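Local coordinates for sister chromatid cohesion protein 2 (Saccharomyces cerevisiae, PDB 4XDN), which pairs through its N-terminal region with SCC4 to form the cohesin loader, the complex needed for stable association of cohesin with chromatin, at residues L103-P108 and S146-K151. Residues are numbered along the deposited sequence; the frame is centred on the assembly and turned at random.
Sequences LVFKRP and SINIEK
With CG1 of V104 set anti to the backbone N (chi1 -177°), that methyl reaches I149, 3.5 Å from its CB. R107 leaves its CA with CG opposite the backbone N (chi1 174°), and CG comes alongside the E150 chain, 3.5 Å from E150 CG. Bends at chi2 and chi3 then swing the guanidinium back over N148, whose CB lies against one face of it at 4.1 Å from NH2. The long aliphatic stem of R107 can thus pack on E150, yet their charged ends do not touch (R107 NE to E150 OE2 5.0 Å); NH1 of R107 pairs with an acidic side chain of the other protein chain. The backbones make a short two-stranded parallel sheet, joining parts of the chain 38 residues apart with helix 131-139 between them. Its bonds run from F105 N to I147 O (3.0 Å), from I149 N to F105 O (3.0 Å) and from R107 N to I149 O (2.9 Å), so F105 bonds through both its N and its O. Beta-branched V104, I147 and I149 favour this extended conformation. F105 is buried, its apolar ring meeting an aromatic ring of the other chain, to which V104 and K106 also hydrogen-bond through their backbones.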
ATOM      1  N   LEU B 103     -12.395 -32.061  -4.536  1.00 35.81           N
ATOM      2  CA  LEU B 103     -11.544 -31.067  -3.892  1.00 34.37           C
ATOM      3  C   LEU B 103     -10.327 -30.686  -4.729  1.00 33.45           C
ATOM      4  O   LEU B 103      -9.604 -31.547  -5.227  1.00 33.93           O
ATOM      5  CB  LEU B 103     -11.083 -31.581  -2.525  1.00 33.75           C
ATOM      6  CG  LEU B 103     -12.202 -31.978  -1.556  1.00 31.63           C
ATOM      7  CD1 LEU B 103     -11.616 -32.490  -0.247  1.00 28.89           C
ATOM      8  CD2 LEU B 103     -13.154 -30.812  -1.301  1.00 31.56           C
ATOM      9  N   VAL B 104     -10.117 -29.379  -4.868  1.00 33.17           N
ATOM     10  CA  VAL B 104      -8.949 -28.833  -5.550  1.00 32.03           C
ATOM     11  C   VAL B 104      -8.184 -27.932  -4.591  1.00 31.68           C
ATOM     12  O   VAL B 104      -8.670 -26.866  -4.214  1.00 33.59           O
ATOM     13  CB  VAL B 104      -9.339 -28.028  -6.803  1.00 34.55           C
ATOM     14  CG1 VAL B 104      -8.096 -27.526  -7.525  1.00 37.24           C
ATOM     15  CG2 VAL B 104     -10.193 -28.870  -7.737  1.00 34.48           C
ATOM     16  N   PHE B 105      -6.988 -28.364  -4.206  1.00 29.50           N
ATOM     17  CA  PHE B 105      -6.194 -27.649  -3.213  1.00 28.30           C
ATOM     18  C   PHE B 105      -5.315 -26.579  -3.863  1.00 30.22           C
ATOM     19  O   PHE B 105      -4.986 -26.667  -5.046  1.00 30.59           O
ATOM     20  CB  PHE B 105      -5.348 -28.641  -2.413  1.00 26.97           C
ATOM     21  CG  PHE B 105      -6.167 -29.597  -1.593  1.00 27.27           C
ATOM     22  CD1 PHE B 105      -6.612 -29.242  -0.330  1.00 26.71           C
ATOM     23  CD2 PHE B 105      -6.509 -30.841  -2.092  1.00 29.01           C
ATOM     24  CE1 PHE B 105      -7.373 -30.112   0.424  1.00 27.81           C
ATOM     25  CE2 PHE B 105      -7.271 -31.720  -1.341  1.00 31.15           C
ATOM     26  CZ  PHE B 105      -7.704 -31.353  -0.082  1.00 29.03           C
ATOM     27  N   LYS B 106      -4.941 -25.571  -3.080  1.00 30.39           N
ATOM     28  CA  LYS B 106      -4.284 -24.385  -3.617  1.00 32.81           C
ATOM     29  C   LYS B 106      -2.770 -24.526  -3.736  1.00 31.41           C
ATOM     30  O   LYS B 106      -2.065 -24.651  -2.735  1.00 30.98           O
ATOM     31  CB  LYS B 106      -4.605 -23.168  -2.747  1.00 38.25           C
ATOM     32  CG  LYS B 106      -6.070 -22.784  -2.747  1.00 47.84           C
ATOM     33  CD  LYS B 106      -6.251 -21.305  -2.450  1.00 56.79           C
ATOM     34  CE  LYS B 106      -5.713 -20.944  -1.078  1.00 63.70           C
ATOM     35  NZ  LYS B 106      -6.245 -19.638  -0.602  1.00 67.40           N
ATOM     36  N   ARG B 107      -2.282 -24.498  -4.970  1.00 32.90           N
ATOM     37  CA  ARG B 107      -0.854 -24.397  -5.228  1.00 34.11           C
ATOM     38  C   ARG B 107      -0.349 -23.076  -4.656  1.00 31.70           C
ATOM     39  O   ARG B 107      -0.806 -22.017  -5.072  1.00 30.36           O
ATOM     40  CB  ARG B 107      -0.570 -24.476  -6.730  1.00 40.49           C
ATOM     41  CG  ARG B 107       0.888 -24.234  -7.131  1.00 47.03           C
ATOM     42  CD  ARG B 107       1.763 -25.417  -6.811  1.00 49.58           C
ATOM     43  NE  ARG B 107       1.338 -26.605  -7.541  1.00 52.21           N
ATOM     44  CZ  ARG B 107       1.966 -27.772  -7.493  1.00 52.02           C
ATOM     45  NH1 ARG B 107       3.056 -27.908  -6.750  1.00 51.58           N
ATOM     46  NH2 ARG B 107       1.506 -28.804  -8.187  1.00 52.87           N
ATOM     47  N   PRO B 108       0.586 -23.126  -3.692  1.00 33.82           N
ATOM     48  CA  PRO B 108       1.081 -21.862  -3.142  1.00 35.00           C
ATOM     49  C   PRO B 108       2.116 -21.201  -4.049  1.00 34.23           C
ATOM     50  O   PRO B 108       2.795 -21.889  -4.813  1.00 32.43           O
ATOM     51  CB  PRO B 108       1.706 -22.285  -1.812  1.00 36.38           C
ATOM     52  CG  PRO B 108       2.180 -23.669  -2.059  1.00 36.80           C
ATOM     53  CD  PRO B 108       1.191 -24.289  -3.017  1.00 35.40           C
ATOM     54  N   SER B 146      -4.514 -36.455  -4.352  1.00 67.01           N
ATOM     55  CA  SER B 146      -4.889 -35.046  -4.228  1.00 54.10           C
ATOM     56  C   SER B 146      -4.439 -34.199  -5.412  1.00 46.88           C
ATOM     57  O   SER B 146      -3.300 -34.291  -5.870  1.00 44.95           O
ATOM     58  CB  SER B 146      -4.322 -34.473  -2.928  1.00 49.73           C
ATOM     59  OG  SER B 146      -2.919 -34.632  -2.898  1.00 47.82           O
ATOM     60  N   ILE B 147      -5.359 -33.375  -5.904  1.00 43.68           N
ATOM     61  CA  ILE B 147      -5.092 -32.498  -7.037  1.00 41.20           C
ATOM     62  C   ILE B 147      -4.755 -31.093  -6.531  1.00 37.04           C
ATOM     63  O   ILE B 147      -5.535 -30.478  -5.808  1.00 35.18           O
ATOM     64  CB  ILE B 147      -6.297 -32.459  -8.014  1.00 88.60           C
ATOM     65  CG1 ILE B 147      -6.115 -31.365  -9.066  1.00 87.23           C
ATOM     66  CG2 ILE B 147      -7.605 -32.243  -7.262  1.00 89.98           C
ATOM     67  CD1 ILE B 147      -7.149 -31.422 -10.167  1.00 86.56           C
ATOM     68  N   ASN B 148      -3.568 -30.611  -6.897  1.00 36.92           N
ATOM     69  CA  ASN B 148      -3.113 -29.275  -6.523  1.00 39.69           C
ATOM     70  C   ASN B 148      -3.014 -28.383  -7.754  1.00 39.36           C
ATOM     71  O   ASN B 148      -2.342 -28.729  -8.722  1.00 39.12           O
ATOM     72  CB  ASN B 148      -1.763 -29.351  -5.809  1.00 44.32           C
ATOM     73  CG  ASN B 148      -1.792 -30.278  -4.611  1.00 50.20           C
ATOM     74  OD1 ASN B 148      -2.856 -30.565  -4.063  1.00 55.68           O
ATOM     75  ND2 ASN B 148      -0.623 -30.750  -4.196  1.00 50.19           N
ATOM     76  N   ILE B 149      -3.681 -27.234  -7.702  1.00 40.41           N
ATOM     77  CA  ILE B 149      -3.855 -26.384  -8.875  1.00 40.37           C
ATOM     78  C   ILE B 149      -3.602 -24.911  -8.548  1.00 42.37           C
ATOM     79  O   ILE B 149      -3.787 -24.476  -7.411  1.00 40.25           O
ATOM     80  CB  ILE B 149      -5.283 -26.574  -9.468  1.00 59.84           C
ATOM     81  CG1 ILE B 149      -5.315 -27.829 -10.352  1.00 59.59           C
ATOM     82  CG2 ILE B 149      -5.745 -25.340 -10.243  1.00 61.60           C
ATOM     83  CD1 ILE B 149      -6.617 -28.048 -11.129  1.00 58.70           C
ATOM     84  N   GLU B 150      -3.163 -24.162  -9.560  1.00 46.20           N
ATOM     85  CA  GLU B 150      -2.952 -22.721  -9.451  1.00 51.76           C
ATOM     86  C   GLU B 150      -4.217 -21.945  -9.804  1.00 57.09           C
ATOM     87  O   GLU B 150      -5.097 -22.459 -10.491  1.00 57.47           O
ATOM     88  CB  GLU B 150      -1.814 -22.275 -10.375  1.00 54.87           C
ATOM     89  CG  GLU B 150      -0.456 -22.856 -10.032  1.00 61.03           C
ATOM     90  CD  GLU B 150       0.629 -22.427 -11.007  1.00 67.92           C
ATOM     91  OE1 GLU B 150       0.300 -21.763 -12.012  1.00 71.92           O
ATOM     92  OE2 GLU B 150       1.812 -22.753 -10.769  1.00 69.41           O
ATOM     93  N   LYS B 151      -4.296 -20.702  -9.346  1.00 64.11           N
ATOM     94  CA  LYS B 151      -5.414 -19.831  -9.697  1.00 71.99           C
ATOM     95  C   LYS B 151      -5.429 -19.535 -11.193  1.00 74.38           C
ATOM     96  O   LYS B 151      -6.084 -20.231 -11.970  1.00 75.31           O
ATOM     97  CB  LYS B 151      -5.344 -18.522  -8.909  1.00 76.54           C
ATOM     98  CG  LYS B 151      -6.377 -18.415  -7.801  1.00 80.76           C
ATOM     99  CD  LYS B 151      -6.160 -17.178  -6.944  1.00 83.96           C
ATOM    100  CE  LYS B 151      -4.953 -17.333  -6.027  1.00 86.18           C
ATOM    101  NZ  LYS B 151      -4.697 -16.107  -5.222  1.00 87.39           N
TER